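Acetaldehyde dehydrogenase (Acetylating) (Geobacillus thermoglucosidasius, PDB 5J78) probably catalyses the CoA- and NAD-dependent interconversion of acetaldehyde and acetyl-CoA, as an acetylating aldehyde dehydrogenase. Local coordinates at residues A298-E303 with L368-V373; L346-T351 with Y357-E362. One frame throughout, in Å; residues are numbered along the deposited sequence. Where two conformers were deposited one is given.

Overall arrangement
Both contacts involve the same edge of one parallel sheet, and their centres lie about 7 Å apart. Strand 345-349 sits between the two strands of interaction 1, and interaction 2 is formed where the chain leaves that strand and loops round toward strand 367-373. The two are joined by probable backbone hydrogen bonds, Phe-370 N to Ala-348 O and Phe-370 O to Glu-350 N, each 2.9 Å. Val-347 touches both rings of interaction 1, whereas Ala-348, the next residue, points to the other face of the sheet and into interaction 2. Segment 357-362 runs on to Glu-362, close to Cys-273, deposited as 3-sulfinoalanine and probably the family's catalytic cysteine.

Interaction 1. Residues A298-E303 with L368-V373. Unlike the reference sequence in segment 368-373: Ile-372 (reference Thr).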
loop_
_atom_site.group_PDB
_atom_site.type_symbol
_atom_site.label_atom_id
_atom_site.label_comp_id
_atom_site.label_asym_id
_atom_site.label_seq_id
_atom_site.Cartn_x
_atom_site.Cartn_y
_atom_site.Cartn_z
ATOM N N ALA A 298 -27.645 -38.378 18.690
ATOM C CA ALA A 298 -26.440 -38.351 17.855
ATOM C C ALA A 298 -26.426 -39.511 16.868
ATOM O O ALA A 298 -26.770 -40.628 17.230
ATOM C CB ALA A 298 -25.176 -38.403 18.715
ATOM N N TYR A 299 -25.992 -39.231 15.641
ATOM C CA TYR A 299 -25.751 -40.237 14.622
ATOM C C TYR A 299 -24.256 -40.408 14.330
ATOM O O TYR A 299 -23.615 -39.516 13.767
ATOM C CB TYR A 299 -26.488 -39.853 13.332
ATOM C CG TYR A 299 -26.446 -40.911 12.256
ATOM C CD1 TYR A 299 -25.411 -40.947 11.330
ATOM C CD2 TYR A 299 -27.449 -41.869 12.156
ATOM C CE1 TYR A 299 -25.363 -41.926 10.325
ATOM C CE2 TYR A 299 -27.414 -42.858 11.152
ATOM C CZ TYR A 299 -26.368 -42.877 10.242
ATOM O OH TYR A 299 -26.317 -43.844 9.247
ATOM N N PHE A 300 -23.702 -41.554 14.709
ATOM C CA PHE A 300 -22.295 -41.853 14.448
ATOM C C PHE A 300 -22.068 -42.339 13.024
ATOM O O PHE A 300 -22.582 -43.391 12.624
ATOM C CB PHE A 300 -21.776 -42.904 15.427
ATOM C CG PHE A 300 -21.470 -42.362 16.779
ATOM C CD1 PHE A 300 -22.486 -42.068 17.666
ATOM C CD2 PHE A 300 -20.156 -42.148 17.171
ATOM C CE1 PHE A 300 -22.206 -41.564 18.915
ATOM C CE2 PHE A 300 -19.863 -41.653 18.421
ATOM C CZ PHE A 300 -20.882 -41.358 19.297
ATOM N N LEU A 301 -21.282 -41.573 12.274
ATOM C CA LEU A 301 -20.972 -41.886 10.885
ATOM C C LEU A 301 -20.037 -43.085 10.782
ATOM O O LEU A 301 -19.120 -43.211 11.581
ATOM C CB LEU A 301 -20.310 -40.688 10.196
ATOM C CG LEU A 301 -21.035 -39.348 10.205
ATOM C CD1 LEU A 301 -20.111 -38.255 9.674
ATOM C CD2 LEU A 301 -22.314 -39.414 9.380
ATOM N N ASN A 302 -20.255 -43.955 9.796
ATOM C CA ASN A 302 -19.300 -45.030 9.536
ATOM C C ASN A 302 -18.249 -44.479 8.585
ATOM O O ASN A 302 -18.337 -43.317 8.174
ATOM C CB ASN A 302 -19.988 -46.287 8.978
ATOM C CG ASN A 302 -20.779 -46.029 7.713
ATOM O OD1 ASN A 302 -20.381 -45.242 6.850
ATOM N ND2 ASN A 302 -21.922 -46.703 7.596
ATOM N N GLU A 303 -17.282 -45.317 8.225
ATOM C CA GLU A 303 -16.115 -44.867 7.472
ATOM C C GLU A 303 -16.504 -44.289 6.105
ATOM O O GLU A 303 -15.962 -43.273 5.685
ATOM C CB GLU A 303 -15.113 -46.018 7.293
ATOM C CG GLU A 303 -14.897 -46.925 8.527
ATOM C CD GLU A 303 -14.327 -46.212 9.742
ATOM O OE1 GLU A 303 -13.889 -45.046 9.621
ATOM O OE2 GLU A 303 -14.315 -46.832 10.828
ATOM N N LEU A 368 -19.625 -33.016 15.147
ATOM C CA LEU A 368 -18.779 -33.122 16.310
ATOM C C LEU A 368 -17.756 -34.223 16.070
ATOM O O LEU A 368 -18.134 -35.330 15.687
ATOM C CB LEU A 368 -19.653 -33.420 17.531
ATOM C CG LEU A 368 -19.143 -33.130 18.926
ATOM C CD1 LEU A 368 -18.634 -31.690 19.068
ATOM C CD2 LEU A 368 -20.260 -33.395 19.914
ATOM N N ALA A 369 -16.471 -33.929 16.253
ATOM C CA ALA A 369 -15.441 -34.979 16.249
ATOM C C ALA A 369 -15.417 -35.683 17.596
ATOM O O ALA A 369 -15.758 -35.087 18.614
ATOM C CB ALA A 369 -14.071 -34.406 15.932
ATOM N N PHE A 370 -14.999 -36.950 17.596
ATOM C CA PHE A 370 -14.990 -37.781 18.798
ATOM C C PHE A 370 -13.638 -38.466 18.974
ATOM O O PHE A 370 -13.288 -39.359 18.199
ATOM C CB PHE A 370 -16.102 -38.834 18.711
ATOM C CG PHE A 370 -16.347 -39.585 19.991
ATOM C CD1 PHE A 370 -15.620 -40.723 20.305
ATOM C CD2 PHE A 370 -17.324 -39.168 20.868
ATOM C CE1 PHE A 370 -15.859 -41.413 21.476
ATOM C CE2 PHE A 370 -17.563 -39.860 22.048
ATOM C CZ PHE A 370 -16.836 -40.981 22.347
ATOM N N TYR A 371 -12.889 -38.052 19.993
ATOM C CA TYR A 371 -11.546 -38.581 20.236
ATOM C C TYR A 371 -11.536 -39.381 21.517
ATOM O O TYR A 371 -12.057 -38.938 22.550
ATOM C CB TYR A 371 -10.495 -37.471 20.337
ATOM C CG TYR A 371 -10.234 -36.690 19.070
ATOM C CD1 TYR A 371 -11.027 -35.601 18.728
ATOM C CD2 TYR A 371 -9.171 -37.012 18.242
ATOM C CE1 TYR A 371 -10.778 -34.867 17.571
ATOM C CE2 TYR A 371 -8.911 -36.287 17.090
ATOM C CZ TYR A 371 -9.721 -35.215 16.759
ATOM O OH TYR A 371 -9.475 -34.496 15.607
ATOM N N ILE A 372 -10.916 -40.553 21.434
ATOM C CA ILE A 372 -10.681 -41.423 22.587
ATOM C C ILE A 372 -9.325 -41.116 23.203
ATOM O O ILE A 372 -8.329 -41.026 22.487
ATOM C CB ILE A 372 -10.677 -42.929 22.206
ATOM C CG1 ILE A 372 -11.603 -43.232 21.020
ATOM C CG2 ILE A 372 -11.033 -43.789 23.424
ATOM C CD1 ILE A 372 -13.017 -43.080 21.327
ATOM N N VAL A 373 -9.274 -40.981 24.521
ATOM C CA VAL A 373 -8.007 -40.692 25.186
ATOM C C VAL A 373 -7.882 -41.586 26.393
ATOM O O VAL A 373 -8.890 -42.047 26.926
ATOM C CB VAL A 373 -7.891 -39.211 25.611
ATOM C CG1 VAL A 373 -8.131 -38.306 24.419
ATOM C CG2 VAL A 373 -8.849 -38.879 26.756
#
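At the edge of the parallel sheet in the aldehyde dehydrogenase fold, Phe-300 on the outermost strand, 298-300, reaches across the intervening strand 345-349 to Phe-370 on strand 367-373. Phe-300 CA and Phe-370 CA are 9.4 Å apart, a spacing that side chains alone can bridge. Phe-300 extends its ring along the sheet surface and presents an edge: its CE2 sits over one face of Phe-370, displaced toward the rim, 4.3 Å from Phe-370 CD2. The result is a T-shaped pair with ring centroids 5.8 Å apart and planes at 71°, in which the hydrogen-bearing rim of one ring meets the pi cloud of the other. With CG anti to the main-chain nitrogen (chi1 -170°), the Phe-370 ring is placed so that one face takes the edge of Phe-300. The direct overlap is small, about 71 Å² summed over both segments. Val-347 of the middle strand touches both phenylalanines, and Phe-370 also packs on Val-281 of strand 276-282, which extends the apolar row further across the sheet. Strand 345-349 is hydrogen-bonded to both its neighbours, and this pair of rings packs across it on one face of the parallel sheet, as belongs to the Rossmann-like alpha/beta fold of the aldehyde dehydrogenase family.

Interaction 2. Residues L346-T351 with Y357-E362; sequences LVAEET and YPFSIE
Phe-359 lays one face of its ring against the methyl group of Ala-348, a CH-pi contact on the strand. Ala-348 CB stands 3.8 Å from the ring centroid, 26° off the normal and displaced toward the rim, so that its closest ring atoms are Phe-359 CD1 and CE1, both at 3.5 Å. Two residues on, Glu-350 folds over the same phenylalanine. Its CG is anti to the backbone N (chi1 -156°) and the chain bends at chi2, bringing CD to 4.0 Å from Phe-359 CB; the two side chains cross at about a right angle. A turn around Phe-359 probably helps to place the ring: Tyr-357 O accepts from Ser-360 N at 2.7 Å and from Ser-360 OG, which approaches a lone pair in the carbonyl plane. Val-309, Ala-310 and Ile-313 of helix 303-313 also pack on Phe-359. Replacing Phe-359 with a serine would probably open a gap between strand, loop and helix and leave the Ala-348 methyl without its aromatic partner. The Ala-348 contact involves no charge, whereas Glu-350 OE1 lies 2.9 Å from Glu-349 O, both acceptors; that carbonyl oxygen and the apolar neighbour could disfavour the charged carboxylate and may raise its pKa.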
loop_
_atom_site.group_PDB
_atom_site.type_symbol
_atom_site.label_atom_id
_atom_site.label_comp_id
_atom_site.label_asym_id
_atom_site.label_seq_id
_atom_site.Cartn_x
_atom_site.Cartn_y
_atom_site.Cartn_z
ATOM N N LEU A 346 -24.512 -35.037 13.989
ATOM C CA LEU A 346 -23.591 -36.013 13.451
ATOM C C LEU A 346 -22.310 -36.054 14.246
ATOM O O LEU A 346 -21.746 -35.008 14.562
ATOM C CB LEU A 346 -23.255 -35.663 11.999
ATOM C CG LEU A 346 -24.438 -35.422 11.073
ATOM C CD1 LEU A 346 -23.939 -35.178 9.638
ATOM C CD2 LEU A 346 -25.394 -36.628 11.119
ATOM N N VAL A 347 -21.838 -37.263 14.529
ATOM C CA VAL A 347 -20.596 -37.486 15.254
ATOM C C VAL A 347 -19.673 -38.384 14.428
ATOM O O VAL A 347 -20.131 -39.284 13.719
ATOM C CB VAL A 347 -20.841 -38.132 16.621
ATOM C CG1 VAL A 347 -19.515 -38.356 17.348
ATOM C CG2 VAL A 347 -21.795 -37.293 17.451
ATOM N N ALA A 348 -18.375 -38.125 14.520
ATOM C CA ALA A 348 -17.372 -38.858 13.746
ATOM C C ALA A 348 -16.147 -39.130 14.589
ATOM O O ALA A 348 -15.441 -38.200 15.014
ATOM C CB ALA A 348 -16.973 -38.086 12.493
ATOM N N GLU A 349 -15.884 -40.413 14.805
ATOM C CA GLU A 349 -14.726 -40.847 15.565
ATOM C C GLU A 349 -13.490 -40.488 14.770
ATOM O O GLU A 349 -13.452 -40.667 13.558
ATOM C CB GLU A 349 -14.803 -42.342 15.854
ATOM C CG GLU A 349 -13.747 -42.848 16.813
ATOM C CD GLU A 349 -14.072 -44.230 17.352
ATOM O OE1 GLU A 349 -15.272 -44.571 17.455
ATOM O OE2 GLU A 349 -13.124 -44.976 17.677
ATOM N N GLU A 350 -12.494 -39.926 15.450
ATOM C CA GLU A 350 -11.335 -39.376 14.761
ATOM C C GLU A 350 -10.113 -39.595 15.620
ATOM O O GLU A 350 -10.237 -39.766 16.839
ATOM C CB GLU A 350 -11.563 -37.887 14.468
ATOM C CG GLU A 350 -10.762 -37.320 13.298
ATOM C CD GLU A 350 -11.227 -37.838 11.932
ATOM O OE1 GLU A 350 -12.163 -38.681 11.863
ATOM O OE2 GLU A 350 -10.652 -37.388 10.916
ATOM N N THR A 351 -8.938 -39.605 14.988
ATOM C CA THR A 351 -7.676 -39.727 15.718
ATOM C C THR A 351 -6.675 -38.623 15.352
ATOM O O THR A 351 -5.799 -38.309 16.150
ATOM C CB THR A 351 -7.009 -41.101 15.465
ATOM O OG1 THR A 351 -6.655 -41.219 14.079
ATOM C CG2 THR A 351 -7.956 -42.233 15.857
ATOM N N TYR A 357 -7.537 -32.429 8.018
ATOM C CA TYR A 357 -8.454 -33.396 8.610
ATOM C C TYR A 357 -9.744 -32.658 8.963
ATOM O O TYR A 357 -9.905 -32.164 10.084
ATOM C CB TYR A 357 -7.841 -34.044 9.834
ATOM C CG TYR A 357 -6.641 -34.891 9.497
ATOM C CD1 TYR A 357 -6.794 -36.220 9.134
ATOM C CD2 TYR A 357 -5.357 -34.361 9.520
ATOM C CE1 TYR A 357 -5.706 -37.004 8.812
ATOM C CE2 TYR A 357 -4.257 -35.145 9.197
ATOM C CZ TYR A 357 -4.444 -36.465 8.849
ATOM O OH TYR A 357 -3.367 -37.250 8.533
ATOM N N PRO A 358 -10.661 -32.564 7.991
ATOM C CA PRO A 358 -11.817 -31.669 8.103
ATOM C C PRO A 358 -12.670 -31.858 9.346
ATOM O O PRO A 358 -13.397 -30.929 9.709
ATOM C CB PRO A 358 -12.621 -31.993 6.848
ATOM C CG PRO A 358 -11.601 -32.487 5.873
ATOM C CD PRO A 358 -10.633 -33.260 6.690
ATOM N N PHE A 359 -12.596 -33.006 10.005
ATOM C CA PHE A 359 -13.406 -33.189 11.197
ATOM C C PHE A 359 -12.739 -32.546 12.417
ATOM O O PHE A 359 -13.390 -32.325 13.434
ATOM C CB PHE A 359 -13.681 -34.675 11.437
ATOM C CG PHE A 359 -14.789 -35.226 10.578
ATOM C CD1 PHE A 359 -16.108 -35.042 10.934
ATOM C CD2 PHE A 359 -14.511 -35.922 9.415
ATOM C CE1 PHE A 359 -17.145 -35.545 10.141
ATOM C CE2 PHE A 359 -15.537 -36.419 8.627
ATOM C CZ PHE A 359 -16.856 -36.219 8.993
ATOM N N SER A 360 -11.454 -32.226 12.313
ATOM C CA SER A 360 -10.738 -31.633 13.440
ATOM C C SER A 360 -10.822 -30.099 13.465
ATOM O O SER A 360 -10.460 -29.500 14.473
ATOM C CB SER A 360 -9.267 -32.044 13.432
ATOM O OG SER A 360 -8.592 -31.438 12.352
ATOM N N ILE A 361 -11.285 -29.477 12.376
ATOM C CA ILE A 361 -11.391 -28.013 12.322
ATOM C C ILE A 361 -12.726 -27.521 12.887
ATOM O O ILE A 361 -13.592 -28.329 13.292
ATOM C CB ILE A 361 -11.203 -27.467 10.873
ATOM C CG1 ILE A 361 -12.398 -27.789 9.950
ATOM C CG2 ILE A 361 -9.917 -28.016 10.277
ATOM C CD1 ILE A 361 -12.462 -26.923 8.688
ATOM N N GLU A 362 -12.872 -26.194 12.921
ATOM C CA GLU A 362 -14.078 -25.551 13.407
ATOM C C GLU A 362 -15.141 -25.722 12.334
ATOM O O GLU A 362 -14.948 -25.311 11.186
ATOM C CB GLU A 362 -13.852 -24.053 13.719
ATOM C CG GLU A 362 -15.031 -23.435 14.475
ATOM C CD GLU A 362 -15.040 -21.916 14.539
ATOM O OE1 GLU A 362 -14.254 -21.257 13.824
ATOM O OE2 GLU A 362 -15.854 -21.385 15.332
#